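Local structure of uncharacterized protein (Eubacterium siraeum, 4NZK) at residues 105-110 with 147-152. The protein is of unknown function but belongs to the DHHW family of the SGNH hydrolase clan, which suggests a hydrolase-like fold. Residues are numbered along the deposited sequence; the frame is centred on the assembly and turned at random.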
loop_
_atom_site.group_PDB
_atom_site.type_symbol
_atom_site.label_atom_id
_atom_site.label_comp_id
_atom_site.label_asym_id
_atom_site.label_seq_id
_atom_site.Cartn_x
_atom_site.Cartn_y
_atom_site.Cartn_z
HETATM N N MSE A 105 2.518 -2.961 -8.806
HETATM C CA MSE A 105 2.102 -3.981 -7.818
HETATM C C MSE A 105 0.757 -3.618 -7.253
HETATM O O MSE A 105 0.643 -2.814 -6.326
HETATM C CB MSE A 105 3.191 -4.187 -6.749
HETATM C CG MSE A 105 2.820 -5.430 -5.890
HETATM SE SE MSE A 105 4.248 -5.935 -4.667
HETATM C CE MSE A 105 4.382 -4.285 -3.710
ATOM N N VAL A 106 -0.281 -4.189 -7.860
ATOM C CA VAL A 106 -1.645 -4.007 -7.432
ATOM C C VAL A 106 -2.004 -5.179 -6.545
ATOM O O VAL A 106 -1.822 -6.338 -6.935
ATOM C CB VAL A 106 -2.634 -3.865 -8.622
ATOM C CG1 VAL A 106 -4.068 -3.741 -8.110
ATOM C CG2 VAL A 106 -2.265 -2.645 -9.466
ATOM N N VAL A 107 -2.517 -4.877 -5.365
ATOM C CA VAL A 107 -2.760 -5.934 -4.373
ATOM C C VAL A 107 -4.234 -5.974 -3.977
ATOM O O VAL A 107 -4.921 -4.969 -4.012
ATOM C CB VAL A 107 -1.888 -5.761 -3.119
ATOM C CG1 VAL A 107 -0.410 -5.970 -3.462
ATOM C CG2 VAL A 107 -2.092 -4.407 -2.444
ATOM N N PRO A 108 -4.712 -7.162 -3.599
ATOM C CA PRO A 108 -6.100 -7.295 -3.220
ATOM C C PRO A 108 -6.304 -6.867 -1.777
ATOM O O PRO A 108 -5.350 -6.691 -1.038
ATOM C CB PRO A 108 -6.335 -8.787 -3.328
ATOM C CG PRO A 108 -5.034 -9.365 -2.964
ATOM C CD PRO A 108 -3.993 -8.453 -3.537
ATOM N N THR A 109 -7.569 -6.693 -1.421
ATOM C CA THR A 109 -7.993 -6.548 -0.054
ATOM C C THR A 109 -8.340 -7.940 0.494
ATOM O O THR A 109 -8.242 -8.966 -0.223
ATOM C CB THR A 109 -9.169 -5.583 0.041
ATOM O OG1 THR A 109 -10.234 -6.072 -0.788
ATOM C CG2 THR A 109 -8.760 -4.175 -0.404
ATOM N N ALA A 110 -8.694 -7.998 1.772
ATOM C CA ALA A 110 -8.808 -9.282 2.457
ATOM C C ALA A 110 -9.790 -10.252 1.832
ATOM O O ALA A 110 -9.633 -11.453 1.954
ATOM C CB ALA A 110 -9.135 -9.087 3.935
ATOM N N ALA A 147 0.120 -13.344 -5.539
ATOM C CA ALA A 147 0.633 -14.665 -5.259
ATOM C C ALA A 147 1.465 -14.672 -3.993
ATOM O O ALA A 147 1.481 -15.669 -3.269
ATOM C CB ALA A 147 1.455 -15.198 -6.424
ATOM N N ALA A 148 2.186 -13.584 -3.742
ATOM C CA ALA A 148 3.007 -13.507 -2.540
ATOM C C ALA A 148 2.133 -13.570 -1.300
ATOM O O ALA A 148 2.422 -14.293 -0.361
ATOM C CB ALA A 148 3.826 -12.236 -2.555
ATOM N N LEU A 149 1.020 -12.865 -1.310
ATOM C CA LEU A 149 0.134 -12.864 -0.149
ATOM C C LEU A 149 -0.602 -14.185 -0.013
ATOM O O LEU A 149 -0.805 -14.670 1.100
ATOM C CB LEU A 149 -0.854 -11.731 -0.265
ATOM C CG LEU A 149 -0.239 -10.342 -0.104
ATOM C CD1 LEU A 149 -1.126 -9.298 -0.804
ATOM C CD2 LEU A 149 -0.047 -9.961 1.385
ATOM N N GLU A 150 -1.018 -14.741 -1.141
ATOM C CA GLU A 150 -1.794 -15.989 -1.150
ATOM C C GLU A 150 -1.011 -17.086 -0.411
ATOM O O GLU A 150 -1.598 -17.954 0.216
ATOM C CB GLU A 150 -2.069 -16.389 -2.603
ATOM C CG GLU A 150 -2.939 -17.610 -2.824
ATOM C CD GLU A 150 -3.193 -17.845 -4.330
ATOM O OE1 GLU A 150 -2.295 -17.589 -5.187
ATOM O OE2 GLU A 150 -4.294 -18.276 -4.656
ATOM N N ALA A 151 0.317 -17.032 -0.489
ATOM C CA ALA A 151 1.149 -18.057 0.149
ATOM C C ALA A 151 1.263 -17.934 1.683
ATOM O O ALA A 151 1.853 -18.799 2.319
ATOM C CB ALA A 151 2.527 -18.020 -0.484
ATOM N N HIS A 152 0.668 -16.898 2.274
ATOM C CA HIS A 152 0.837 -16.610 3.685
ATOM C C HIS A 152 -0.465 -16.326 4.393
ATOM O O HIS A 152 -0.494 -15.664 5.454
ATOM C CB HIS A 152 1.820 -15.453 3.850
ATOM C CG HIS A 152 3.182 -15.799 3.382
ATOM N ND1 HIS A 152 4.032 -16.611 4.109
ATOM C CD2 HIS A 152 3.833 -15.501 2.235
ATOM C CE1 HIS A 152 5.164 -16.772 3.442
ATOM N NE2 HIS A 152 5.053 -16.137 2.283
#
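L149 overlaps V107 and P108 with a single branch: its CD1 lies 4.1 Å from P108 CD. The same methyl of L149 reaches V107 CB at 4.3 Å. One methyl thus meets the chain just where strand 101-107 gives way to loop. Both distances are those of loose apolar contact, no hydrogen bond crosses between the segments, and the buried surface totals 83 Å², so the join is small and purely hydrophobic. In L149, chi1 of -70° puts CG anti to the carbonyl carbon and beside the backbone N, and chi2 of 156° then sets CD1 against V107 and P108. P108 and L149 run past one another in opposing directions, the leucine methyl meeting the proline ring at CD. V107 CA and L149 CA, the nearest such pair, stand 8.6 Å apart, and the contacts within 4.5 Å are all between side chains. H152 N donates to L149 O at 2.9 Å, an i to i+3 bond where helix 145-150 ends. Y113 of helix 111-114 touches both P108 and L149, and P108 also packs on I130 of helix 126-136. The contact joins helix 145-150 to the C-terminal end of strand 101-107, whose V107 pairs through its backbone with M333 of parallel strand 328-334.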